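Local coordinates for protein cytochrome c552 (Thermochromatium tepidum, PDB 5ZE8) that carries five c-type hemes and probably serves as a low-potential electron-transfer protein in this thermophilic purple sulfur photosynthetic bacterium, at residues D347-F352 against R384-Y388; V398-Y404 against V426-E432. All blocks are in the same frame, centred on the assembly; numbering follows the deposited sequence.

Interaction 1: D347-F352 against R384-Y388; sequences DPRAYF and RELNY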
loop_
_atom_site.group_PDB
_atom_site.type_symbol
_atom_site.label_atom_id
_atom_site.label_comp_id
_atom_site.label_asym_id
_atom_site.label_seq_id
_atom_site.Cartn_x
_atom_site.Cartn_y
_atom_site.Cartn_z
ATOM N N ASP A 347 -26.559 1.109 3.576
ATOM C CA ASP A 347 -26.640 -0.070 2.751
ATOM C C ASP A 347 -25.369 -0.918 2.969
ATOM O O ASP A 347 -24.436 -0.871 2.156
ATOM C CB ASP A 347 -26.734 0.345 1.291
ATOM C CG ASP A 347 -26.948 -0.811 0.358
ATOM O OD1 ASP A 347 -27.347 -1.927 0.769
ATOM O OD2 ASP A 347 -26.717 -0.658 -0.882
ATOM N N PRO A 348 -25.274 -1.610 4.105
ATOM C CA PRO A 348 -23.982 -2.255 4.438
ATOM C C PRO A 348 -23.394 -3.244 3.453
ATOM O O PRO A 348 -22.134 -3.350 3.409
ATOM C CB PRO A 348 -24.269 -2.892 5.811
ATOM C CG PRO A 348 -25.335 -1.947 6.383
ATOM C CD PRO A 348 -26.209 -1.634 5.256
ATOM N N ARG A 349 -24.197 -3.846 2.589
ATOM C CA ARG A 349 -23.704 -4.721 1.568
ATOM C C ARG A 349 -22.942 -3.920 0.533
ATOM O O ARG A 349 -22.144 -4.569 -0.173
ATOM C CB ARG A 349 -24.829 -5.520 0.885
ATOM C CG ARG A 349 -25.496 -6.479 1.866
ATOM C CD ARG A 349 -26.998 -6.773 1.631
ATOM N NE ARG A 349 -27.697 -6.968 2.932
ATOM C CZ ARG A 349 -28.888 -7.553 3.134
ATOM N NH1 ARG A 349 -29.629 -8.042 2.127
ATOM N NH2 ARG A 349 -29.348 -7.638 4.383
ATOM N N ALA A 350 -23.168 -2.617 0.449
ATOM C CA ALA A 350 -22.478 -1.764 -0.488
ATOM C C ALA A 350 -21.253 -1.038 0.153
ATOM O O ALA A 350 -20.739 -0.103 -0.437
ATOM C CB ALA A 350 -23.472 -0.763 -1.121
ATOM N N TYR A 351 -20.833 -1.444 1.386
ATOM C CA TYR A 351 -19.665 -0.908 2.055
ATOM C C TYR A 351 -18.662 -2.059 2.190
ATOM O O TYR A 351 -18.975 -3.114 2.732
ATOM C CB TYR A 351 -20.060 -0.342 3.397
ATOM C CG TYR A 351 -18.942 0.326 4.133
ATOM C CD1 TYR A 351 -18.156 1.312 3.555
ATOM C CD2 TYR A 351 -18.663 -0.042 5.457
ATOM C CE1 TYR A 351 -17.162 1.935 4.256
ATOM C CE2 TYR A 351 -17.661 0.606 6.139
ATOM C CZ TYR A 351 -16.884 1.577 5.514
ATOM O OH TYR A 351 -15.854 2.213 6.218
ATOM N N PHE A 352 -17.479 -1.863 1.617
ATOM C CA PHE A 352 -16.476 -2.892 1.479
ATOM C C PHE A 352 -15.303 -2.451 2.345
ATOM O O PHE A 352 -14.508 -1.535 2.024
ATOM C CB PHE A 352 -16.019 -2.942 0.017
ATOM C CG PHE A 352 -17.120 -3.260 -0.961
ATOM C CD1 PHE A 352 -17.929 -2.261 -1.435
ATOM C CD2 PHE A 352 -17.361 -4.545 -1.346
ATOM C CE1 PHE A 352 -18.955 -2.522 -2.341
ATOM C CE2 PHE A 352 -18.402 -4.829 -2.262
ATOM C CZ PHE A 352 -19.163 -3.827 -2.728
ATOM N N ARG A 384 -18.092 -10.214 -6.920
ATOM C CA ARG A 384 -19.277 -9.988 -6.080
ATOM C C ARG A 384 -20.403 -9.412 -6.924
ATOM O O ARG A 384 -20.201 -8.496 -7.712
ATOM C CB ARG A 384 -18.916 -8.985 -4.987
ATOM C CG ARG A 384 -19.974 -8.588 -3.949
ATOM C CD ARG A 384 -19.958 -9.288 -2.671
ATOM N NE ARG A 384 -18.652 -9.407 -2.042
ATOM C CZ ARG A 384 -18.153 -8.660 -1.055
ATOM N NH1 ARG A 384 -18.830 -7.640 -0.464
ATOM N NH2 ARG A 384 -16.910 -8.977 -0.656
ATOM N N GLU A 385 -21.569 -10.015 -6.786
ATOM C CA GLU A 385 -22.799 -9.630 -7.416
ATOM C C GLU A 385 -23.695 -9.010 -6.358
ATOM O O GLU A 385 -23.919 -9.588 -5.313
ATOM C CB GLU A 385 -23.498 -10.888 -7.956
ATOM C CG GLU A 385 -24.873 -10.742 -8.579
ATOM C CD GLU A 385 -25.515 -12.151 -8.843
ATOM O OE1 GLU A 385 -24.780 -13.175 -8.853
ATOM O OE2 GLU A 385 -26.752 -12.238 -9.066
ATOM N N LEU A 386 -24.181 -7.799 -6.612
ATOM C CA LEU A 386 -25.192 -7.193 -5.753
ATOM C C LEU A 386 -26.427 -6.872 -6.561
ATOM O O LEU A 386 -26.335 -6.172 -7.577
ATOM C CB LEU A 386 -24.676 -5.911 -5.084
ATOM C CG LEU A 386 -23.458 -6.024 -4.161
ATOM C CD1 LEU A 386 -23.202 -4.677 -3.499
ATOM C CD2 LEU A 386 -23.619 -7.107 -3.099
ATOM N N ASN A 387 -27.571 -7.327 -6.043
ATOM C CA ASN A 387 -28.875 -7.184 -6.667
ATOM C C ASN A 387 -29.718 -6.149 -6.006
ATOM O O ASN A 387 -29.867 -6.103 -4.773
ATOM C CB ASN A 387 -29.604 -8.515 -6.659
ATOM C CG ASN A 387 -28.805 -9.595 -7.348
ATOM O OD1 ASN A 387 -28.693 -9.596 -8.570
ATOM N ND2 ASN A 387 -28.209 -10.510 -6.559
ATOM N N TYR A 388 -30.289 -5.294 -6.846
ATOM C CA TYR A 388 -31.237 -4.340 -6.342
ATOM C C TYR A 388 -32.557 -4.362 -7.096
ATOM O O TYR A 388 -32.584 -4.706 -8.272
ATOM C CB TYR A 388 -30.611 -2.966 -6.446
ATOM C CG TYR A 388 -29.471 -2.775 -5.483
ATOM C CD1 TYR A 388 -29.676 -2.307 -4.202
ATOM C CD2 TYR A 388 -28.155 -3.016 -5.872
ATOM C CE1 TYR A 388 -28.562 -2.055 -3.341
ATOM C CE2 TYR A 388 -27.099 -2.826 -5.020
ATOM C CZ TYR A 388 -27.282 -2.367 -3.757
ATOM O OH TYR A 388 -26.199 -2.192 -2.856
HETATM O O HOH W 1 -21.585 -7.070 -0.679
#
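F352 and L386 meet between the two antiparallel sheets of a beta-sandwich-like region, where the turn leading into strand 351-357 lies over the three-stranded sheet at its outer strand 383-391. The backbones stay well apart, R349 CA and L386 CA lying 7.9 Å from each other, and the junction is made by side chains and a water. In the conformer described here, one of two modelled, L386 reaches across the gap with CG anti to its carbonyl carbon (chi1 -61°) and offers CD1 to two neighbours: the ring of F352, whose CZ is 4.2 Å from that methyl, and the carbonyl oxygen of R349. L321 and I304, one from each sheet, also touch F352.

The side chains of R384 and F352 approach from opposite directions. The arginine chain bends at chi2 and chi3, which brings NH1 to 3.4 Å from F352 CE2, with guanidinium and ring planes 34° apart. The guanidinium is also held from outside the two segments, by a salt bridge from NE to E382 and a hydrogen bond from NH1 to the carbonyl of T376. A water in the guanidinium plane adds a bridge to the turn, accepting from R384 NH1 at 2.8 Å and donating to R349 O at 2.6 Å.

At the other end of the contact, Y388 points its hydroxyl at the buried D347, which approaches from the opposite direction, just past helix 343-346. The methyl CB of A350 sits 3.5 Å from Y388 OH. N338 also donates to D347 OD2, and Y388 OH donates a hydrogen bond to the syn lone pair of that same oxygen at 2.6 Å, with the carboxylate plane turned 76° from the ring.

Interaction 2: V398-Y404 against V426-E432; sequences VRGELYY and VLIAVSE. With HEC (heme c), chain F.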
loop_
_atom_site.group_PDB
_atom_site.type_symbol
_atom_site.label_atom_id
_atom_site.label_comp_id
_atom_site.label_asym_id
_atom_site.label_seq_id
_atom_site.Cartn_x
_atom_site.Cartn_y
_atom_site.Cartn_z
ATOM N N VAL A 398 -30.073 4.496 -14.841
ATOM C CA VAL A 398 -29.563 3.879 -13.589
ATOM C C VAL A 398 -28.034 4.033 -13.700
ATOM O O VAL A 398 -27.443 3.712 -14.741
ATOM C CB VAL A 398 -29.975 2.431 -13.462
ATOM C CG1 VAL A 398 -29.441 1.806 -12.222
ATOM C CG2 VAL A 398 -31.503 2.272 -13.375
ATOM N N ARG A 399 -27.390 4.510 -12.620
ATOM C CA ARG A 399 -25.962 4.871 -12.680
ATOM C C ARG A 399 -25.353 4.295 -11.415
ATOM O O ARG A 399 -25.806 4.581 -10.295
ATOM C CB ARG A 399 -25.742 6.356 -12.815
ATOM C CG ARG A 399 -24.273 6.771 -12.688
ATOM C CD ARG A 399 -24.175 8.188 -13.158
ATOM N NE ARG A 399 -22.892 8.746 -12.789
ATOM C CZ ARG A 399 -21.987 9.246 -13.597
ATOM N NH1 ARG A 399 -22.116 9.295 -14.936
ATOM N NH2 ARG A 399 -20.887 9.725 -13.044
ATOM N N GLY A 400 -24.288 3.506 -11.622
ATOM C CA GLY A 400 -23.492 3.005 -10.527
ATOM C C GLY A 400 -22.154 3.659 -10.461
ATOM O O GLY A 400 -21.506 3.879 -11.508
ATOM N N GLU A 401 -21.700 3.925 -9.231
ATOM C CA GLU A 401 -20.453 4.567 -9.011
ATOM C C GLU A 401 -19.727 3.844 -7.888
ATOM O O GLU A 401 -20.323 3.545 -6.867
ATOM C CB GLU A 401 -20.608 6.034 -8.618
ATOM C CG GLU A 401 -21.184 6.918 -9.701
ATOM C CD GLU A 401 -21.454 8.363 -9.283
ATOM O OE1 GLU A 401 -21.339 8.769 -8.107
ATOM O OE2 GLU A 401 -21.738 9.201 -10.183
ATOM N N LEU A 402 -18.443 3.510 -8.065
ATOM C CA LEU A 402 -17.677 2.846 -7.020
ATOM C C LEU A 402 -16.595 3.802 -6.525
ATOM O O LEU A 402 -15.890 4.443 -7.357
ATOM C CB LEU A 402 -17.069 1.579 -7.555
ATOM C CG LEU A 402 -16.292 0.747 -6.552
ATOM C CD1 LEU A 402 -17.210 0.151 -5.520
ATOM C CD2 LEU A 402 -15.552 -0.384 -7.250
ATOM N N TYR A 403 -16.567 4.043 -5.220
ATOM C CA TYR A 403 -15.688 5.034 -4.570
ATOM C C TYR A 403 -14.671 4.326 -3.695
ATOM O O TYR A 403 -14.995 3.380 -3.002
ATOM C CB TYR A 403 -16.384 6.066 -3.705
ATOM C CG TYR A 403 -17.171 7.034 -4.581
ATOM C CD1 TYR A 403 -16.571 8.179 -5.102
ATOM C CD2 TYR A 403 -18.546 6.729 -4.904
ATOM C CE1 TYR A 403 -17.298 9.026 -5.893
ATOM C CE2 TYR A 403 -19.259 7.613 -5.671
ATOM C CZ TYR A 403 -18.635 8.727 -6.151
ATOM O OH TYR A 403 -19.290 9.660 -6.958
ATOM N N TYR A 404 -13.430 4.734 -3.824
ATOM C CA TYR A 404 -12.337 4.310 -2.933
ATOM C C TYR A 404 -11.979 5.416 -1.935
ATOM O O TYR A 404 -11.977 6.627 -2.217
ATOM C CB TYR A 404 -11.129 3.974 -3.770
ATOM C CG TYR A 404 -9.858 3.619 -2.989
ATOM C CD1 TYR A 404 -9.017 4.612 -2.587
ATOM C CD2 TYR A 404 -9.499 2.288 -2.644
ATOM C CE1 TYR A 404 -7.818 4.355 -1.896
ATOM C CE2 TYR A 404 -8.314 2.005 -1.931
ATOM C CZ TYR A 404 -7.496 3.048 -1.576
ATOM O OH TYR A 404 -6.307 2.803 -0.933
ATOM N N VAL A 426 -12.616 8.800 -3.898
ATOM C CA VAL A 426 -12.071 8.683 -5.206
ATOM C C VAL A 426 -13.022 7.887 -6.052
ATOM O O VAL A 426 -13.234 6.728 -5.798
ATOM C CB VAL A 426 -10.637 8.024 -5.222
ATOM C CG1 VAL A 426 -10.112 8.005 -6.621
ATOM C CG2 VAL A 426 -9.672 8.763 -4.256
ATOM N N LEU A 427 -13.525 8.492 -7.142
ATOM C CA LEU A 427 -14.381 7.734 -8.075
ATOM C C LEU A 427 -13.523 6.831 -8.913
ATOM O O LEU A 427 -12.697 7.302 -9.743
ATOM C CB LEU A 427 -15.204 8.716 -8.993
ATOM C CG LEU A 427 -16.125 8.043 -10.003
ATOM C CD1 LEU A 427 -17.193 7.238 -9.279
ATOM C CD2 LEU A 427 -16.820 9.107 -10.889
ATOM N N ILE A 428 -13.670 5.537 -8.745
ATOM C CA ILE A 428 -12.826 4.564 -9.424
ATOM C C ILE A 428 -13.518 3.711 -10.505
ATOM O O ILE A 428 -12.860 2.966 -11.195
ATOM C CB ILE A 428 -12.014 3.660 -8.429
ATOM C CG1 ILE A 428 -12.910 2.725 -7.568
ATOM C CG2 ILE A 428 -11.159 4.548 -7.538
ATOM C CD1 ILE A 428 -12.187 1.514 -6.897
ATOM N N ALA A 429 -14.871 3.776 -10.617
ATOM C CA ALA A 429 -15.606 3.056 -11.626
ATOM C C ALA A 429 -16.957 3.688 -11.767
ATOM O O ALA A 429 -17.562 4.127 -10.784
ATOM C CB ALA A 429 -15.791 1.594 -11.317
ATOM N N VAL A 430 -17.459 3.669 -13.026
ATOM C CA VAL A 430 -18.802 4.225 -13.302
ATOM C C VAL A 430 -19.427 3.330 -14.342
ATOM O O VAL A 430 -18.764 2.948 -15.294
ATOM C CB VAL A 430 -18.752 5.644 -13.846
ATOM C CG1 VAL A 430 -20.192 6.157 -14.137
ATOM C CG2 VAL A 430 -18.186 6.622 -12.859
ATOM N N SER A 431 -20.727 3.043 -14.226
ATOM C CA SER A 431 -21.478 2.339 -15.255
ATOM C C SER A 431 -22.857 2.964 -15.319
ATOM O O SER A 431 -23.494 3.117 -14.281
ATOM C CB SER A 431 -21.551 0.886 -14.988
ATOM O OG SER A 431 -22.062 0.134 -16.085
ATOM N N GLU A 432 -23.301 3.269 -16.545
ATOM C CA GLU A 432 -24.643 3.885 -16.802
ATOM C C GLU A 432 -25.450 2.975 -17.686
ATOM O O GLU A 432 -24.897 2.417 -18.660
ATOM C CB GLU A 432 -24.529 5.215 -17.525
ATOM C CG GLU A 432 -24.159 6.403 -16.595
ATOM C CD GLU A 432 -24.249 7.744 -17.282
ATOM O OE1 GLU A 432 -24.093 7.763 -18.554
ATOM O OE2 GLU A 432 -24.376 8.781 -16.591
HETATM FE FE HEC F . -0.968 -5.353 -5.065
HETATM C CHA HEC F . -2.699 -2.526 -4.646
HETATM C CHB HEC F . 0.790 -4.785 -2.185
HETATM C CHC HEC F . 0.643 -8.368 -5.410
HETATM C CHD HEC F . -2.324 -5.709 -8.191
HETATM N NA HEC F . -0.944 -3.957 -3.655
HETATM C C1A HEC F . -1.818 -2.850 -3.635
HETATM C C2A HEC F . -1.558 -2.049 -2.472
HETATM C C3A HEC F . -0.549 -2.705 -1.817
HETATM C C4A HEC F . -0.175 -3.872 -2.530
HETATM C CMA HEC F . 0.099 -2.324 -0.482
HETATM C CAA HEC F . -2.332 -0.783 -2.032
HETATM C CBA HEC F . -3.607 -1.142 -1.275
HETATM C CGA HEC F . -4.418 0.034 -0.794
HETATM O O1A HEC F . -4.102 0.646 0.254
HETATM O O2A HEC F . -5.415 0.383 -1.499
HETATM N NB HEC F . 0.447 -6.396 -4.032
HETATM C C1B HEC F . 1.061 -5.922 -2.905
HETATM C C2B HEC F . 2.010 -6.874 -2.445
HETATM C C3B HEC F . 2.007 -7.955 -3.323
HETATM C C4B HEC F . 0.970 -7.601 -4.318
HETATM C CMB HEC F . 2.874 -6.787 -1.179
HETATM C CAB HEC F . 2.678 -9.267 -3.294
HETATM C CBB HEC F . 2.476 -10.012 -2.123
HETATM N NC HEC F . -0.867 -6.768 -6.517
HETATM C C1C HEC F . -0.172 -7.933 -6.421
HETATM C C2C HEC F . -0.246 -8.574 -7.701
HETATM C C3C HEC F . -1.044 -7.837 -8.535
HETATM C C4C HEC F . -1.478 -6.702 -7.744
HETATM C CMC HEC F . 0.510 -9.845 -8.081
HETATM C CAC HEC F . -1.496 -8.046 -9.972
HETATM C CBC HEC F . -2.100 -9.282 -10.284
HETATM N ND HEC F . -2.271 -4.372 -6.118
HETATM C C1D HEC F . -2.673 -4.589 -7.432
HETATM C C2D HEC F . -3.546 -3.502 -7.925
HETATM C C3D HEC F . -3.703 -2.602 -6.938
HETATM C C4D HEC F . -2.874 -3.194 -5.846
HETATM C CMD HEC F . -4.172 -3.468 -9.269
HETATM C CAD HEC F . -4.467 -1.312 -6.911
HETATM C CBD HEC F . -5.540 -1.315 -5.848
HETATM C CGD HEC F . -5.301 -0.426 -4.638
HETATM O O1D HEC F . -4.451 0.461 -4.656
HETATM O O2D HEC F . -6.024 -0.654 -3.680
#
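E401 OE2 takes two hydrogen bonds from R399 on one face of an antiparallel strand pair that is interrupted by a classic beta bulge. R399, E401 and E432 form a salt-bridge network there. R399 grips E401 side-on: NE is 2.9 Å and NH2 3.0 Å from E401 OE2, both on its anti side and with the oxygen almost in the guanidinium plane. The extended arginine chain then turns NH1 across to strand 426-434, where it donates to E432 OE2 at 2.8 Å from above the carboxylate plane. V430 CG1 sits 3.6 Å above the centre of the guanidinium, so the planar group is held along its edge by two carboxylates and covered on one face by a methyl. The other carboxylate oxygen, E401 OE1, accepts from Y403 OH.

Farther along the same face, L427 CD1 lies over the Y403 ring, offset toward its rim, in a CH-pi contact 4.0 Å from the ring centroid.

The bulge sets I428 and A429 both opposite L402. L402 O receives I428 N, with a weak second bond from A429 N, while L402 N donates to A429 O. L402 and A429 point to the other face, where their CB atoms meet; L402 CD2 also packs 3.9 Å from I428 CD1. I428 CG2 touches Y404 CB.

Y404 belongs to a heme c pocket. With CG anti to the backbone N (chi1 175°), its ring leads away from strand 426-434 toward a propionate of the heme, to which R319 NE also hydrogen-bonds, and Y404 OH donates to O2A of that heme at 2.6 Å, the oxygen lying near the ring plane.

Along the chain, interaction 1 comes first: after helix 343-346, residues 347-352 lead into strand 351-357, and the path passes through strand 371-375 before 384-388 closes the loop. Interaction 2 follows in series, without nesting or crossing. Its first segment lies on strand 397-405, directly after strand 383-391, and two helices, 409-414 and 420-423, intervene before strand 426-434 returns alongside it. Interaction 1 joins the six-stranded sheet to the three-stranded one, whereas interaction 2 adds the C-terminal strand within the six-stranded sheet. Strand 320-328 pairs with both 351-357 and 397-405, linking the two contacts, whose centres lie about 13 Å apart.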